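Local coordinates for peptidoglycan synthetase penicillin-binding protein 3 (Bifidobacterium adolescentis, PDB 4YE5) that probably binds penicillin and is thought to cross-link peptidoglycan at the cell membrane, at residues A[124-127]-A[128-131]; A[267-270]-A[271-274]; A[358-361]-A[362-366]; A[394-397]-A[398-401]; A[556-559]-A[560-563]. All coordinates share one frame; numbering follows the deposited sequence.

Interaction 1 (A[124-127]-A[128-131]); sequences TPAV and KRKI
R129 folds back over the start of its own helix, laying its guanidinium flat above the backbone of P125 and A126. P125 O sits 3.6 Å above the plane, over the centre of the group, so the carbonyl meets the face of the cation and none of its N-H edges. The same oxygen is already taken by R129 N at 2.9 Å, the ordinary i to i+4 bond of the helix. What turns the chain back is the bend at chi3 (-72°), after an extended chi2. It places NH1 3.7 Å from P125 CB and NH2 3.9 Å from A126 CB, small apolar groups that the guanidinium can lie against.

T124 is the N-cap: its OG1 accepts from V127 N at 3.2 Å with a fairly straight N-H (162°), serving an amide that the first turn cannot otherwise pair. P125 suits the position after it, because its missing N-H costs nothing there and its ring fixes phi near the helical value. T124 O in turn accepts from K128 N in the carbonyl plane. One turn on, V127 CG1 approaches I131 CG1 at 4.3 Å, a single loose apolar contact.

Of these residues I131 alone is buried, set against L95, V98 and L99 of helix 87-99 and V140 of strand 140-144, while the side chain of K128 lies on A142 of that strand. Helix 125-132, which follows strand 117-123, thus packs by one side against its neighbours; A126, R129 and K130 are exposed, though K130 still touches V98.

Interaction 2 (A[267-270]-A[271-274]); sequences GSDQ and AKMG
K272 NZ donates to a water at 2.8 Å, and this water ties the lysine to the turn before it. The water also donates to D269 OD1 at 3.2 Å and, more weakly, to G267 O. The two charged groups therefore meet through solvent: D269 OD1 and K272 NZ stay 4.4 Å apart, beyond a salt bridge. Bending at chi3 (-83°) swings the end of the lysine back beside the start of the helix, bringing CE within 3.6 Å of G267 O. NZ has a further partner in V163 O.

S268 caps the helix. Its OG accepts from A271 N at 3.1 Å and is also bonded to E265 O, which joins the cap to the preceding loop. A hydroxyl suits this role because it can accept from the amide and donate to the carbonyl. S268 O receives K272 N at 3.0 Å, but the bonds of M273 N (the residue is present as selenomethionine) to D269 O and Q270 O are both weak. A second water bridges Q270 O and G274 O. At the positive phi of G267 a beta carbon would collide with the carbonyl oxygen of the residue before, so glycine fits.

Helix 269-273 is a short helix after strand 255-260 of the five-stranded antiparallel sheet. Its buried A271 rests on T264, while G267 pairs by backbone with G161, just after helix 157-160, and K272 reaches V163 of strand 162-163.

Interaction 3 (A[358-361]-A[362-366]); sequences QRYN and FISKF
With CG anti to the backbone N (chi1 176°), the side chain of N361 leans toward the following turn, and F362, whose CG lies anti to its carbonyl carbon instead (chi1 -81°), turns its ring beneath the amide. N361 ND2 stands 3.6 Å above one face of the ring, offset toward the rim and nearest CD2 and CE2, with amide and ring planes 88° apart. At the ring's edge, CD2 comes within 3.6 Å of Q358 O, which already accepts from F362 N.

Y360 extends along the helix to meet S364: its CE2 lies 3.8 Å from S364 CB. Serine is small, so the ring can come close to its CB, at an oblique angle, and the backbone bond from S364 N to Y360 O, 2.8 Å, fixes the spacing. The extended chain of K365 passes N361 with CD 4.0 Å from ND2.

Chemically, the helix is two-sided. F362 and I363 are buried, F362 touching Q299 and I363 touching V398, whereas N361, S364 and K365 remain partly exposed. The amide nitrogen standing over the ring may add a slight electrostatic attraction, while the backbone bonds supply the firm framework.

Interaction 4 (A[394-397]-A[398-401]); sequences TRNT and VLFG
The F400 ring carries T397 CA on one face, 3.6 Å above the plane and displaced toward the rim. This is a CH-pi contact: CA lies 3.8 Å from the ring centroid and 21° off the normal. T397 CG2 adds a methyl 4.0 Å from CZ, and N396 O approaches CE2 obliquely at 3.4 Å. Chi1 of F400 (44°) puts CG between its own N and carbonyl carbon, folding the ring back over the preceding turn. A broad, flat residue suits this place, since it can lie on backbone and methyl together.

L399 lies alongside N396, both side chains pointing the same way, with L399 CD1 4.0 Å from N396 OD1. V398 sends CG1 toward R395 O, at 3.4 Å. The backbone changes character here. V398 N still reaches back four residues to T394 O, but L399 N bonds to N396 O at 2.9 Å and F400 N to T397 O at 3.0 Å, both i to i+3, with each donor well above the carbonyl plane. The turn tightens before G401, whose positive phi a glycine adopts readily.

N396 is held by R359 at OD1 and by the hydroxyl of Y322 at ND2, which satisfies a buried amide. Beyond the turn, F400 packs on N344 and V348 of helix 344-350 and on K290, while G401 pairs by backbone with G286. K290 belongs to an S287-x-x-K290 sequence at a helix start, consistent with the SxxK motif of penicillin-binding transpeptidases, so this buried turn probably backs the active-site region.

Interaction 5 (A[556-559]-A[560-563]); sequences SPRT and DAIP
The segment 556-563 is an irregular, mostly extended tail after helix 535-549, kinked at T559 and D560 so that R558 and A561 lie on the inside of the bend. Water does most of the polar work across it. One water accepts from R558 NE at 2.8 Å, in the plane of the guanidinium at its edge, and donates to D560 OD1 at 2.9 Å. A second accepts from T559 N at 3.0 Å and donates to the same OD1 at 2.8 Å, so this carboxylate oxygen is gripped by two waters. Across the bend, a third water accepts from A561 N at 2.7 Å and donates weakly to R558 O. An aspartate suits its position, being short enough for OD1 to share a water with T559 N; D560 is exposed, and a glycerol, probably from the crystallisation liquor, lies beside it.

Charge acts at longer range. R558 NE and D560 OD1 are 4.7 Å apart, a separation bridged by the first water, and E466 and E470 of helix 455-470 make long, weak ion pairs with the arginine. Its NH2 has a firmer partner in S467 OG. N463 of the same helix bonds to D560 O and I562 N, fastening the tail to that helix.

The van der Waals contact is a methyl laid on the face of a guanidinium. R558 is extended from CG to NE, with CG anti to the backbone N (chi1 -170°), and this straight reach carries the guanidinium past the kink to A561. Alanine is small enough to fit beneath it: A561 CB lies over the centre of one face, 3.4 Å from R558 CZ.

The five contacts follow one another in series along the chain. Interaction 1 lies in the dimerisation domain, toward one end of an elongated molecule; interactions 2, 3 and 4 lie in the transpeptidase domain. Centres of interactions 1 and 4 are about 67 Å apart, on opposite sides of the chain's centre; interaction 2 is about 33 Å from interaction 1. Only interactions 3 and 4 touch: R359 NH1 reaches R395 O at 2.7 Å, and I363 packs on V398. They thus tie helix 356-365 to the turn beside the probable SxxK region, from which interaction 1 is remote. Interaction 5, about 29 Å from interaction 3 between centres, fastens the C-terminal tail to helix 455-470.

Interaction 1 (A[124-127]-A[128-131])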
loop_
_atom_site.group_PDB
_atom_site.type_symbol
_atom_site.label_atom_id
_atom_site.label_comp_id
_atom_site.label_asym_id
_atom_site.label_seq_id
_atom_site.Cartn_x
_atom_site.Cartn_y
_atom_site.Cartn_z
ATOM N N THR A 124 -33.466 -3.484 -2.692
ATOM C CA THR A 124 -32.914 -2.164 -2.391
ATOM C C THR A 124 -33.088 -1.776 -0.932
ATOM O O THR A 124 -33.943 -2.324 -0.233
ATOM C CB THR A 124 -33.612 -1.089 -3.223
ATOM O OG1 THR A 124 -35.005 -1.082 -2.888
ATOM C CG2 THR A 124 -33.440 -1.377 -4.722
ATOM N N PRO A 125 -32.272 -0.816 -0.470
ATOM C CA PRO A 125 -32.432 -0.239 0.862
ATOM C C PRO A 125 -33.851 0.278 1.106
ATOM O O PRO A 125 -34.353 0.137 2.219
ATOM C CB PRO A 125 -31.439 0.929 0.851
ATOM C CG PRO A 125 -30.359 0.487 -0.106
ATOM C CD PRO A 125 -31.053 -0.324 -1.152
ATOM N N ALA A 126 -34.477 0.874 0.091
ATOM C CA ALA A 126 -35.835 1.397 0.238
ATOM C C ALA A 126 -36.835 0.283 0.557
ATOM O O ALA A 126 -37.708 0.433 1.420
ATOM C CB ALA A 126 -36.252 2.146 -1.027
ATOM N N VAL A 127 -36.721 -0.834 -0.155
ATOM C CA VAL A 127 -37.603 -1.967 0.091
ATOM C C VAL A 127 -37.343 -2.534 1.496
ATOM O O VAL A 127 -38.288 -2.822 2.233
ATOM C CB VAL A 127 -37.439 -3.058 -0.987
ATOM C CG1 VAL A 127 -38.226 -4.310 -0.605
ATOM C CG2 VAL A 127 -37.912 -2.526 -2.369
ATOM N N LYS A 128 -36.064 -2.679 1.858
ATOM C CA LYS A 128 -35.679 -3.124 3.205
ATOM C C LYS A 128 -36.358 -2.272 4.283
ATOM O O LYS A 128 -36.912 -2.798 5.244
ATOM C CB LYS A 128 -34.153 -3.078 3.406
ATOM C CG LYS A 128 -33.767 -3.059 4.910
ATOM C CD LYS A 128 -32.331 -2.675 5.141
ATOM C CE LYS A 128 -32.076 -2.286 6.591
ATOM N NZ LYS A 128 -32.425 -0.856 6.833
ATOM N N ARG A 129 -36.336 -0.954 4.108
ATOM C CA ARG A 129 -37.037 -0.064 5.036
ATOM C C ARG A 129 -38.545 -0.302 5.059
ATOM O O ARG A 129 -39.168 -0.313 6.127
ATOM C CB ARG A 129 -36.716 1.406 4.736
ATOM C CG ARG A 129 -35.283 1.796 5.090
ATOM C CD ARG A 129 -35.044 3.298 4.933
ATOM N NE ARG A 129 -35.008 3.688 3.525
ATOM C CZ ARG A 129 -33.896 3.733 2.794
ATOM N NH1 ARG A 129 -32.729 3.417 3.340
ATOM N NH2 ARG A 129 -33.952 4.087 1.516
ATOM N N LYS A 130 -39.145 -0.505 3.893
ATOM C CA LYS A 130 -40.576 -0.788 3.868
ATOM C C LYS A 130 -40.922 -2.081 4.614
ATOM O O LYS A 130 -41.972 -2.172 5.263
ATOM C CB LYS A 130 -41.110 -0.860 2.432
ATOM C CG LYS A 130 -41.061 0.463 1.681
ATOM C CD LYS A 130 -41.529 0.300 0.239
ATOM C CE LYS A 130 -41.585 1.642 -0.471
ATOM N NZ LYS A 130 -42.493 2.593 0.241
ATOM N N ILE A 131 -40.057 -3.087 4.502
ATOM C CA ILE A 131 -40.311 -4.361 5.184
ATOM C C ILE A 131 -40.303 -4.124 6.694
ATOM O O ILE A 131 -41.107 -4.702 7.431
ATOM C CB ILE A 131 -39.244 -5.438 4.820
ATOM C CG1 ILE A 131 -39.218 -5.718 3.315
ATOM C CG2 ILE A 131 -39.455 -6.731 5.620
ATOM C CD1 ILE A 131 -40.306 -6.650 2.834
#

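Interaction 2 (A[267-270]-A[271-274])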
loop_
_atom_site.group_PDB
_atom_site.type_symbol
_atom_site.label_atom_id
_atom_site.label_comp_id
_atom_site.label_asym_id
_atom_site.label_seq_id
_atom_site.Cartn_x
_atom_site.Cartn_y
_atom_site.Cartn_z
ATOM N N GLY A 267 -9.522 -6.567 -6.352
ATOM C CA GLY A 267 -10.587 -7.425 -5.830
ATOM C C GLY A 267 -10.705 -8.805 -6.470
ATOM O O GLY A 267 -11.511 -9.615 -6.034
ATOM N N SER A 268 -9.897 -9.079 -7.492
ATOM C CA SER A 268 -9.906 -10.382 -8.164
ATOM C C SER A 268 -9.147 -11.448 -7.366
ATOM O O SER A 268 -8.428 -11.132 -6.420
ATOM C CB SER A 268 -9.255 -10.258 -9.535
ATOM O OG SER A 268 -7.854 -10.084 -9.386
ATOM N N ASP A 269 -9.306 -12.715 -7.753
ATOM C CA ASP A 269 -8.562 -13.817 -7.130
ATOM C C ASP A 269 -7.059 -13.583 -7.263
ATOM O O ASP A 269 -6.292 -13.824 -6.326
ATOM C CB ASP A 269 -8.909 -15.153 -7.808
ATOM C CG ASP A 269 -10.390 -15.507 -7.685
ATOM O OD1 ASP A 269 -10.986 -15.249 -6.620
ATOM O OD2 ASP A 269 -10.956 -16.044 -8.660
ATOM N N GLN A 270 -6.647 -13.136 -8.445
ATOM C CA GLN A 270 -5.242 -12.798 -8.724
ATOM C C GLN A 270 -4.722 -11.776 -7.725
ATOM O O GLN A 270 -3.613 -11.903 -7.202
ATOM C CB GLN A 270 -5.108 -12.167 -10.104
ATOM C CG GLN A 270 -5.100 -13.109 -11.282
ATOM C CD GLN A 270 -5.228 -12.355 -12.600
ATOM O OE1 GLN A 270 -6.298 -12.336 -13.209
ATOM N NE2 GLN A 270 -4.137 -11.721 -13.040
ATOM N N ALA A 271 -5.520 -10.738 -7.490
ATOM C CA ALA A 271 -5.106 -9.662 -6.588
ATOM C C ALA A 271 -5.015 -10.189 -5.174
ATOM O O ALA A 271 -4.115 -9.832 -4.431
ATOM C CB ALA A 271 -6.081 -8.522 -6.662
ATOM N N LYS A 272 -5.945 -11.071 -4.810
ATOM C CA LYS A 272 -5.971 -11.624 -3.463
ATOM C C LYS A 272 -4.903 -12.701 -3.247
ATOM O O LYS A 272 -4.576 -13.033 -2.111
ATOM C CB LYS A 272 -7.378 -12.147 -3.116
ATOM C CG LYS A 272 -8.457 -11.065 -3.209
ATOM C CD LYS A 272 -9.848 -11.525 -2.717
ATOM C CE LYS A 272 -10.615 -12.273 -3.774
ATOM N NZ LYS A 272 -12.062 -12.486 -3.351
HETATM N N MSE A 273 -4.349 -13.209 -4.343
HETATM C CA MSE A 273 -3.381 -14.319 -4.337
HETATM C C MSE A 273 -2.090 -13.959 -3.605
HETATM O O MSE A 273 -1.474 -14.794 -2.942
HETATM C CB MSE A 273 -3.032 -14.701 -5.784
HETATM C CG MSE A 273 -2.155 -15.935 -5.951
HETATM SE SE MSE A 273 -3.176 -17.570 -5.704
HETATM C CE MSE A 273 -4.529 -17.308 -7.095
ATOM N N GLY A 274 -1.672 -12.711 -3.746
ATOM C CA GLY A 274 -0.410 -12.281 -3.182
ATOM C C GLY A 274 -0.255 -10.775 -3.232
ATOM O O GLY A 274 -0.903 -10.095 -4.036
HETATM O O HOH W 1 -12.776 -12.697 -6.014
HETATM O O HOH W 2 -1.420 -10.194 -6.682
#

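Interaction 3 (A[358-361]-A[362-366])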
loop_
_atom_site.group_PDB
_atom_site.type_symbol
_atom_site.label_atom_id
_atom_site.label_comp_id
_atom_site.label_asym_id
_atom_site.label_seq_id
_atom_site.Cartn_x
_atom_site.Cartn_y
_atom_site.Cartn_z
ATOM N N GLN A 358 30.613 0.551 13.307
ATOM C CA GLN A 358 30.240 1.782 12.623
ATOM C C GLN A 358 29.560 1.487 11.291
ATOM O O GLN A 358 28.550 2.106 10.955
ATOM C CB GLN A 358 31.469 2.661 12.400
ATOM C CG GLN A 358 32.019 3.225 13.678
ATOM C CD GLN A 358 33.375 3.843 13.481
ATOM O OE1 GLN A 358 34.122 3.452 12.585
ATOM N NE2 GLN A 358 33.706 4.818 14.317
ATOM N N ARG A 359 30.110 0.535 10.537
ATOM C CA ARG A 359 29.485 0.135 9.273
ATOM C C ARG A 359 28.045 -0.308 9.499
ATOM O O ARG A 359 27.134 0.203 8.855
ATOM C CB ARG A 359 30.300 -0.960 8.561
ATOM C CG ARG A 359 31.707 -0.509 8.191
ATOM C CD ARG A 359 32.625 -1.663 7.733
ATOM N NE ARG A 359 34.005 -1.188 7.593
ATOM C CZ ARG A 359 34.869 -1.621 6.676
ATOM N NH1 ARG A 359 34.505 -2.558 5.811
ATOM N NH2 ARG A 359 36.096 -1.109 6.620
ATOM N N TYR A 360 27.841 -1.249 10.420
ATOM C CA TYR A 360 26.497 -1.750 10.711
ATOM C C TYR A 360 25.580 -0.591 11.131
ATOM O O TYR A 360 24.448 -0.477 10.659
ATOM C CB TYR A 360 26.538 -2.796 11.837
ATOM C CG TYR A 360 25.156 -3.305 12.204
ATOM C CD1 TYR A 360 24.611 -4.422 11.572
ATOM C CD2 TYR A 360 24.383 -2.651 13.164
ATOM C CE1 TYR A 360 23.340 -4.881 11.890
ATOM C CE2 TYR A 360 23.111 -3.104 13.488
ATOM C CZ TYR A 360 22.599 -4.219 12.853
ATOM O OH TYR A 360 21.333 -4.657 13.173
ATOM N N ASN A 361 26.083 0.251 12.038
ATOM C CA ASN A 361 25.297 1.334 12.611
ATOM C C ASN A 361 24.754 2.275 11.559
ATOM O O ASN A 361 23.583 2.606 11.581
ATOM C CB ASN A 361 26.114 2.136 13.626
ATOM C CG ASN A 361 25.345 3.328 14.170
ATOM O OD1 ASN A 361 24.516 3.188 15.070
ATOM N ND2 ASN A 361 25.615 4.510 13.619
ATOM N N PHE A 362 25.593 2.705 10.626
ATOM C CA PHE A 362 25.089 3.641 9.629
ATOM C C PHE A 362 24.136 3.026 8.630
ATOM O O PHE A 362 23.148 3.646 8.267
ATOM C CB PHE A 362 26.194 4.491 9.000
ATOM C CG PHE A 362 26.569 5.665 9.876
ATOM C CD1 PHE A 362 25.835 6.844 9.831
ATOM C CD2 PHE A 362 27.597 5.558 10.798
ATOM C CE1 PHE A 362 26.162 7.917 10.672
ATOM C CE2 PHE A 362 27.932 6.619 11.634
ATOM C CZ PHE A 362 27.216 7.800 11.570
ATOM N N ILE A 363 24.378 1.785 8.238
ATOM C CA ILE A 363 23.414 1.129 7.366
ATOM C C ILE A 363 22.072 0.960 8.085
ATOM O O ILE A 363 21.018 1.325 7.558
ATOM C CB ILE A 363 23.976 -0.184 6.814
ATOM C CG1 ILE A 363 25.131 0.160 5.859
ATOM C CG2 ILE A 363 22.865 -0.974 6.077
ATOM C CD1 ILE A 363 26.119 -0.916 5.698
ATOM N N SER A 364 22.122 0.447 9.307
ATOM C CA SER A 364 20.921 0.252 10.109
ATOM C C SER A 364 20.205 1.581 10.385
ATOM O O SER A 364 18.978 1.662 10.319
ATOM C CB SER A 364 21.304 -0.395 11.446
ATOM O OG SER A 364 20.143 -0.809 12.146
ATOM N N LYS A 365 20.977 2.616 10.707
ATOM C CA LYS A 365 20.413 3.941 10.986
ATOM C C LYS A 365 19.551 4.475 9.830
ATOM O O LYS A 365 18.613 5.242 10.053
ATOM C CB LYS A 365 21.540 4.933 11.250
ATOM C CG LYS A 365 21.280 5.969 12.317
ATOM C CD LYS A 365 22.568 6.791 12.505
ATOM C CE LYS A 365 22.529 7.708 13.717
ATOM N NZ LYS A 365 23.877 8.314 13.940
ATOM N N PHE A 366 19.876 4.095 8.600
ATOM C CA PHE A 366 19.077 4.530 7.437
ATOM C C PHE A 366 17.776 3.736 7.284
ATOM O O PHE A 366 17.004 3.958 6.338
ATOM C CB PHE A 366 19.895 4.419 6.147
ATOM C CG PHE A 366 20.794 5.599 5.880
ATOM C CD1 PHE A 366 20.336 6.680 5.138
ATOM C CD2 PHE A 366 22.095 5.627 6.362
ATOM C CE1 PHE A 366 21.167 7.770 4.871
ATOM C CE2 PHE A 366 22.931 6.707 6.116
ATOM C CZ PHE A 366 22.475 7.783 5.372
#

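Interaction 4 (A[394-397]-A[398-401])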
loop_
_atom_site.group_PDB
_atom_site.type_symbol
_atom_site.label_atom_id
_atom_site.label_comp_id
_atom_site.label_asym_id
_atom_site.label_seq_id
_atom_site.Cartn_x
_atom_site.Cartn_y
_atom_site.Cartn_z
ATOM N N THR A 394 32.516 -10.072 3.799
ATOM C CA THR A 394 31.220 -9.403 3.868
ATOM C C THR A 394 31.293 -8.092 4.649
ATOM O O THR A 394 30.476 -7.212 4.436
ATOM C CB THR A 394 30.124 -10.308 4.471
ATOM O OG1 THR A 394 30.453 -10.622 5.832
ATOM C CG2 THR A 394 29.993 -11.608 3.660
ATOM N N ARG A 395 32.274 -7.957 5.545
ATOM C CA ARG A 395 32.452 -6.689 6.261
ATOM C C ARG A 395 32.792 -5.577 5.268
ATOM O O ARG A 395 32.559 -4.401 5.542
ATOM C CB ARG A 395 33.545 -6.796 7.340
ATOM C CG ARG A 395 34.961 -6.852 6.780
ATOM C CD ARG A 395 36.021 -6.839 7.876
ATOM N NE ARG A 395 35.967 -5.639 8.712
ATOM C CZ ARG A 395 36.683 -4.538 8.499
ATOM N NH1 ARG A 395 36.570 -3.499 9.322
ATOM N NH2 ARG A 395 37.513 -4.472 7.465
ATOM N N ASN A 396 33.327 -5.958 4.108
ATOM C CA ASN A 396 33.665 -4.991 3.057
ATOM C C ASN A 396 32.599 -4.810 1.978
ATOM O O ASN A 396 32.305 -3.682 1.552
ATOM C CB ASN A 396 35.014 -5.354 2.428
ATOM C CG ASN A 396 36.176 -4.902 3.277
ATOM O OD1 ASN A 396 36.218 -3.746 3.709
ATOM N ND2 ASN A 396 37.116 -5.811 3.550
ATOM N N THR A 397 32.000 -5.913 1.539
ATOM C CA THR A 397 30.925 -5.839 0.542
ATOM C C THR A 397 29.731 -5.030 1.062
ATOM O O THR A 397 28.982 -4.437 0.284
ATOM C CB THR A 397 30.433 -7.242 0.107
ATOM O OG1 THR A 397 29.884 -7.928 1.234
ATOM C CG2 THR A 397 31.587 -8.081 -0.475
ATOM N N VAL A 398 29.562 -4.983 2.379
ATOM C CA VAL A 398 28.464 -4.203 2.957
ATOM C C VAL A 398 28.630 -2.707 2.624
ATOM O O VAL A 398 27.653 -1.954 2.602
ATOM C CB VAL A 398 28.359 -4.422 4.492
ATOM C CG1 VAL A 398 29.298 -3.500 5.244
ATOM C CG2 VAL A 398 26.931 -4.213 4.967
ATOM N N LEU A 399 29.866 -2.290 2.346
ATOM C CA LEU A 399 30.151 -0.900 1.975
ATOM C C LEU A 399 29.555 -0.554 0.627
ATOM O O LEU A 399 29.260 0.609 0.360
ATOM C CB LEU A 399 31.661 -0.636 1.910
ATOM C CG LEU A 399 32.481 -0.802 3.189
ATOM C CD1 LEU A 399 33.954 -0.499 2.893
ATOM C CD2 LEU A 399 31.935 0.101 4.318
ATOM N N PHE A 400 29.398 -1.549 -0.240
ATOM C CA PHE A 400 28.862 -1.261 -1.572
ATOM C C PHE A 400 27.572 -1.995 -1.941
ATOM O O PHE A 400 27.379 -2.410 -3.082
ATOM C CB PHE A 400 29.931 -1.366 -2.675
ATOM C CG PHE A 400 30.841 -2.565 -2.568
ATOM C CD1 PHE A 400 30.505 -3.772 -3.171
ATOM C CD2 PHE A 400 32.062 -2.462 -1.918
ATOM C CE1 PHE A 400 31.375 -4.867 -3.105
ATOM C CE2 PHE A 400 32.927 -3.549 -1.835
ATOM C CZ PHE A 400 32.582 -4.753 -2.436
ATOM N N GLY A 401 26.671 -2.117 -0.970
ATOM C CA GLY A 401 25.327 -2.584 -1.251
ATOM C C GLY A 401 25.206 -4.068 -1.506
ATOM O O GLY A 401 24.256 -4.481 -2.153
#

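Interaction 5 (A[556-559]-A[560-563])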
loop_
_atom_site.group_PDB
_atom_site.type_symbol
_atom_site.label_atom_id
_atom_site.label_comp_id
_atom_site.label_asym_id
_atom_site.label_seq_id
_atom_site.Cartn_x
_atom_site.Cartn_y
_atom_site.Cartn_z
ATOM N N SER A 556 17.725 26.139 -10.928
ATOM C CA SER A 556 18.745 27.155 -11.149
ATOM C C SER A 556 20.066 26.494 -11.552
ATOM O O SER A 556 20.275 25.307 -11.293
ATOM C CB SER A 556 18.941 27.984 -9.875
ATOM O OG SER A 556 17.773 28.735 -9.571
ATOM N N PRO A 557 20.964 27.255 -12.201
ATOM C CA PRO A 557 22.251 26.678 -12.601
ATOM C C PRO A 557 23.036 26.120 -11.410
ATOM O O PRO A 557 23.022 26.696 -10.318
ATOM C CB PRO A 557 22.995 27.880 -13.207
ATOM C CG PRO A 557 21.904 28.774 -13.728
ATOM C CD PRO A 557 20.783 28.625 -12.722
ATOM N N ARG A 558 23.692 24.985 -11.618
ATOM C CA ARG A 558 24.585 24.408 -10.617
ATOM C C ARG A 558 25.893 25.215 -10.507
ATOM O O ARG A 558 26.604 25.378 -11.494
ATOM C CB ARG A 558 24.889 22.947 -10.980
ATOM C CG ARG A 558 25.609 22.178 -9.877
ATOM C CD ARG A 558 25.952 20.735 -10.295
ATOM N NE ARG A 558 26.459 19.998 -9.143
ATOM C CZ ARG A 558 27.185 18.890 -9.203
ATOM N NH1 ARG A 558 27.500 18.352 -10.376
ATOM N NH2 ARG A 558 27.599 18.322 -8.076
ATOM N N THR A 559 26.218 25.711 -9.313
ATOM C CA THR A 559 27.425 26.522 -9.155
ATOM C C THR A 559 28.398 26.013 -8.103
ATOM O O THR A 559 29.435 26.621 -7.887
ATOM C CB THR A 559 27.097 27.989 -8.779
ATOM O OG1 THR A 559 26.389 28.020 -7.532
ATOM C CG2 THR A 559 26.272 28.675 -9.877
ATOM N N ASP A 560 28.069 24.925 -7.424
ATOM C CA ASP A 560 28.898 24.514 -6.292
ATOM C C ASP A 560 29.364 23.053 -6.344
ATOM O O ASP A 560 29.533 22.424 -5.299
ATOM C CB ASP A 560 28.156 24.785 -4.975
ATOM C CG ASP A 560 26.857 23.980 -4.847
ATOM O OD1 ASP A 560 26.414 23.350 -5.840
ATOM O OD2 ASP A 560 26.268 23.999 -3.741
ATOM N N ALA A 561 29.580 22.522 -7.544
ATOM C CA ALA A 561 29.901 21.100 -7.678
ATOM C C ALA A 561 31.155 20.742 -6.890
ATOM O O ALA A 561 32.156 21.426 -6.984
ATOM C CB ALA A 561 30.079 20.718 -9.155
ATOM N N ILE A 562 31.099 19.678 -6.102
ATOM C CA ILE A 562 32.294 19.209 -5.424
ATOM C C ILE A 562 33.062 18.366 -6.437
ATOM O O ILE A 562 32.474 17.526 -7.101
ATOM C CB ILE A 562 31.937 18.409 -4.152
ATOM C CG1 ILE A 562 31.288 19.341 -3.116
ATOM C CG2 ILE A 562 33.179 17.741 -3.549
ATOM C CD1 ILE A 562 30.523 18.618 -2.026
ATOM N N PRO A 563 34.371 18.627 -6.596
ATOM C CA PRO A 563 35.166 17.909 -7.604
ATOM C C PRO A 563 35.145 16.394 -7.431
ATOM O O PRO A 563 35.196 15.880 -6.303
ATOM C CB PRO A 563 36.596 18.467 -7.409
ATOM C CG PRO A 563 36.556 19.229 -6.099
ATOM C CD PRO A 563 35.142 19.696 -5.937
HETATM O O HOH W 3 25.941 20.590 -6.464
HETATM O O HOH W 4 29.214 23.697 -9.955
HETATM O O HOH W 5 24.510 25.001 -6.964
#